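Local coordinates for protein 2-aminomuconate 6-semialdehyde dehydrogenase (Burkholderia cenocepacia, PDB 4U3W) that probably oxidises 2-aminomuconate 6-semialdehyde to 2-aminomuconate with NAD+ as electron acceptor, as a tetrameric member of the aldehyde dehydrogenase family, at residues V294-F299 and N463-R468. Residues are numbered along the deposited sequence; the frame is centred on the assembly and turned at random.
Sequences VLRSSF and NAWFVR
A tryptophan from a loop lies flat against the last turn of a helix here: Trp465, in the loop that leaves strand 459-462, meets Ser297 near the C-terminal end of helix 287-299, and Arg296 reaches round to tie the two together. The contact is CH-pi in kind. Ser297 CB stands 3.3 Å from the centroid of the five-membered ring of Trp465. It is almost squarely over the face, 5° off the normal, while Ser297 CA spreads the same cover toward the six-membered ring and Arg296 O comes to 3.6 Å from Trp465 CZ3. On the opposite face sits Phe466 CB, toward the rim, so the indole is held between the helix and its own neighbour in sequence. With CG anti to the backbone N, the indole extends from the loop to the helix. Its NE1 hydrogen-bonds to Leu307 O, just before strand 309-315, and Ser297 OG, which takes no part in the CH-pi contact, bonds to Ser309 OG at the start of that strand.

Both pieces belong to the catalytic domain of the aldehyde dehydrogenase fold: strand 459-462 ends the seven-stranded sheet, and helix 287-299 is the crossover of a beta-alpha-beta unit between its adjacent parallel strands 277-281 and 309-315.

The chain of Arg296 bends at chi3, bringing NH1 to Trp465 O at 2.9 Å. The N-H...O angle is 162°. The oxygen lies in the guanidinium plane, but the donor comes from above the carbonyl plane. The same NH1 is 3.5 Å from Trp465 CE3 at the indole edge, and that carbon sits over one guanidinium face; with the planes 67° apart, the two groups are steeply inclined, not stacked. On either side of Trp465 in sequence, Ala464 and Val467 pack on Leu154 of a second subunit.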
ATOM      1  N   VAL A 294     -21.056  17.765 -22.863  1.00 28.98           N
ATOM      2  CA  VAL A 294     -22.046  16.798 -23.384  1.00 31.92           C
ATOM      3  C   VAL A 294     -21.954  16.664 -24.902  1.00 30.69           C
ATOM      4  O   VAL A 294     -22.128  15.547 -25.448  1.00 29.04           O
ATOM      5  CB  VAL A 294     -23.466  17.220 -22.920  1.00 28.85           C
ATOM      6  CG1 VAL A 294     -24.612  16.422 -23.702  1.00 30.80           C
ATOM      7  CG2 VAL A 294     -23.561  17.012 -21.422  1.00 28.75           C
ATOM      8  N   LEU A 295     -21.625  17.755 -25.603  1.00 29.73           N
ATOM      9  CA  LEU A 295     -21.294  17.612 -27.038  1.00 30.28           C
ATOM     10  C   LEU A 295     -20.189  16.577 -27.215  1.00 31.11           C
ATOM     11  O   LEU A 295     -20.287  15.629 -28.024  1.00 30.60           O
ATOM     12  CB  LEU A 295     -20.850  18.944 -27.644  1.00 30.34           C
ATOM     13  CG  LEU A 295     -20.812  18.975 -29.189  1.00 30.77           C
ATOM     14  CD1 LEU A 295     -22.223  19.155 -29.733  1.00 29.75           C
ATOM     15  CD2 LEU A 295     -19.904  20.086 -29.744  1.00 31.95           C
ATOM     16  N   ARG A 296     -19.144  16.725 -26.412  1.00 31.27           N
ATOM     17  CA  ARG A 296     -18.002  15.816 -26.443  1.00 30.29           C
ATOM     18  C   ARG A 296     -18.382  14.376 -26.101  1.00 27.71           C
ATOM     19  O   ARG A 296     -17.988  13.421 -26.797  1.00 28.68           O
ATOM     20  CB  ARG A 296     -16.947  16.261 -25.410  1.00 37.48           C
ATOM     21  CG  ARG A 296     -15.675  16.924 -25.876  1.00 44.95           C
ATOM     22  CD  ARG A 296     -14.602  16.978 -24.710  1.00 50.52           C
ATOM     23  NE  ARG A 296     -13.596  15.912 -24.850  1.00 51.40           N
ATOM     24  CZ  ARG A 296     -13.204  15.047 -23.904  1.00 50.91           C
ATOM     25  NH1 ARG A 296     -13.721  15.085 -22.677  1.00 49.58           N
ATOM     26  NH2 ARG A 296     -12.265  14.141 -24.190  1.00 52.46           N
ATOM     27  N   SER A 297     -19.080  14.196 -24.983  1.00 26.09           N
ATOM     28  CA  SER A 297     -19.339  12.830 -24.474  1.00 27.53           C
ATOM     29  C   SER A 297     -20.374  12.144 -25.375  1.00 29.45           C
ATOM     30  O   SER A 297     -20.457  10.918 -25.410  1.00 27.75           O
ATOM     31  CB  SER A 297     -19.811  12.830 -23.007  1.00 27.80           C
ATOM     32  OG  SER A 297     -21.032  13.569 -22.824  1.00 28.81           O
ATOM     33  N   SER A 298     -21.147  12.919 -26.127  1.00 26.06           N
ATOM     34  CA  SER A 298     -22.100  12.299 -27.038  1.00 29.68           C
ATOM     35  C   SER A 298     -21.580  12.002 -28.452  1.00 30.43           C
ATOM     36  O   SER A 298     -22.017  11.005 -29.070  1.00 30.05           O
ATOM     37  CB  SER A 298     -23.388  13.149 -27.172  1.00 31.42           C
ATOM     38  OG  SER A 298     -23.976  13.378 -25.886  1.00 31.95           O
ATOM     39  N   PHE A 299     -20.715  12.862 -28.996  1.00 29.15           N
ATOM     40  CA  PHE A 299     -20.379  12.753 -30.422  1.00 29.38           C
ATOM     41  C   PHE A 299     -18.893  12.507 -30.732  1.00 30.50           C
ATOM     42  O   PHE A 299     -18.523  12.403 -31.893  1.00 31.34           O
ATOM     43  CB  PHE A 299     -20.858  14.010 -31.144  1.00 31.02           C
ATOM     44  CG  PHE A 299     -22.338  14.314 -30.923  1.00 33.74           C
ATOM     45  CD1 PHE A 299     -23.315  13.334 -31.161  1.00 35.62           C
ATOM     46  CD2 PHE A 299     -22.751  15.576 -30.477  1.00 32.29           C
ATOM     47  CE1 PHE A 299     -24.695  13.616 -30.955  1.00 33.06           C
ATOM     48  CE2 PHE A 299     -24.102  15.860 -30.285  1.00 32.58           C
ATOM     49  CZ  PHE A 299     -25.082  14.865 -30.534  1.00 33.65           C
ATOM     50  N   ASN A 463     -17.695  17.157 -13.730  1.00 37.38           N
ATOM     51  CA  ASN A 463     -17.235  18.234 -14.582  1.00 36.44           C
ATOM     52  C   ASN A 463     -16.112  17.817 -15.546  1.00 40.62           C
ATOM     53  O   ASN A 463     -15.194  18.586 -15.820  1.00 35.42           O
ATOM     54  CB  ASN A 463     -16.804  19.470 -13.707  1.00 36.48           C
ATOM     55  CG  ASN A 463     -17.971  20.021 -12.880  1.00 36.96           C
ATOM     56  OD1 ASN A 463     -19.128  19.901 -13.299  1.00 36.92           O
ATOM     57  ND2 ASN A 463     -17.678  20.591 -11.694  1.00 37.51           N
ATOM     58  N   ALA A 464     -16.202  16.595 -16.082  1.00 36.07           N
ATOM     59  CA  ALA A 464     -15.223  16.083 -16.989  1.00 35.68           C
ATOM     60  C   ALA A 464     -15.844  14.850 -17.712  1.00 35.88           C
ATOM     61  O   ALA A 464     -16.944  14.438 -17.394  1.00 36.36           O
ATOM     62  CB  ALA A 464     -13.918  15.693 -16.237  1.00 35.99           C
ATOM     63  N   TRP A 465     -15.096  14.293 -18.643  1.00 35.59           N
ATOM     64  CA  TRP A 465     -15.487  13.069 -19.332  1.00 35.85           C
ATOM     65  C   TRP A 465     -14.236  12.459 -20.007  1.00 37.77           C
ATOM     66  O   TRP A 465     -13.401  13.172 -20.563  1.00 35.11           O
ATOM     67  CB  TRP A 465     -16.610  13.349 -20.352  1.00 35.57           C
ATOM     68  CG  TRP A 465     -17.007  12.095 -21.137  1.00 35.91           C
ATOM     69  CD1 TRP A 465     -17.756  11.044 -20.687  1.00 36.67           C
ATOM     70  CD2 TRP A 465     -16.590  11.760 -22.468  1.00 35.58           C
ATOM     71  NE1 TRP A 465     -17.871  10.066 -21.697  1.00 36.83           N
ATOM     72  CE2 TRP A 465     -17.169  10.488 -22.795  1.00 36.18           C
ATOM     73  CE3 TRP A 465     -15.822  12.414 -23.429  1.00 34.92           C
ATOM     74  CZ2 TRP A 465     -16.982   9.864 -24.033  1.00 36.14           C
ATOM     75  CZ3 TRP A 465     -15.632  11.787 -24.673  1.00 35.29           C
ATOM     76  CH2 TRP A 465     -16.213  10.501 -24.953  1.00 35.51           C
ATOM     77  N   PHE A 466     -14.100  11.147 -19.887  1.00 36.13           N
ATOM     78  CA  PHE A 466     -13.047  10.379 -20.572  1.00 36.03           C
ATOM     79  C   PHE A 466     -11.652  10.959 -20.240  1.00 40.20           C
ATOM     80  O   PHE A 466     -10.819  11.174 -21.122  1.00 39.70           O
ATOM     81  CB  PHE A 466     -13.332  10.340 -22.076  1.00 35.72           C
ATOM     82  CG  PHE A 466     -12.590   9.235 -22.849  1.00 38.07           C
ATOM     83  CD1 PHE A 466     -11.976   8.182 -22.197  1.00 36.25           C
ATOM     84  CD2 PHE A 466     -12.564   9.255 -24.228  1.00 38.80           C
ATOM     85  CE1 PHE A 466     -11.296   7.179 -22.904  1.00 37.80           C
ATOM     86  CE2 PHE A 466     -11.894   8.231 -24.962  1.00 39.26           C
ATOM     87  CZ  PHE A 466     -11.271   7.207 -24.290  1.00 37.16           C
ATOM     88  N   VAL A 467     -11.434  11.216 -18.944  1.00 37.92           N
ATOM     89  CA  VAL A 467     -10.110  11.532 -18.389  1.00 37.61           C
ATOM     90  C   VAL A 467      -9.575  10.280 -17.744  1.00 40.84           C
ATOM     91  O   VAL A 467     -10.111   9.804 -16.731  1.00 43.99           O
ATOM     92  CB  VAL A 467     -10.175  12.670 -17.368  1.00 37.77           C
ATOM     93  CG1 VAL A 467      -8.817  12.815 -16.637  1.00 38.78           C
ATOM     94  CG2 VAL A 467     -10.564  13.934 -18.112  1.00 36.32           C
ATOM     95  N   ARG A 468      -8.522   9.746 -18.339  1.00 39.68           N
ATOM     96  CA  ARG A 468      -8.052   8.429 -17.978  1.00 43.62           C
ATOM     97  C   ARG A 468      -6.650   8.448 -17.383  1.00 46.17           C
ATOM     98  O   ARG A 468      -5.655   8.464 -18.117  1.00 48.79           O
ATOM     99  CB  ARG A 468      -8.092   7.532 -19.212  1.00 46.22           C
ATOM    100  CG  ARG A 468      -9.512   7.293 -19.720  1.00 49.15           C
ATOM    101  CD  ARG A 468     -10.171   6.113 -18.975  1.00 50.52           C
ATOM    102  NE  ARG A 468      -9.386   4.880 -19.121  1.00 51.20           N
ATOM    103  CZ  ARG A 468      -8.606   4.376 -18.161  1.00 50.51           C
ATOM    104  NH1 ARG A 468      -8.521   4.981 -16.975  1.00 49.86           N
ATOM    105  NH2 ARG A 468      -7.921   3.260 -18.379  1.00 48.58           N
TER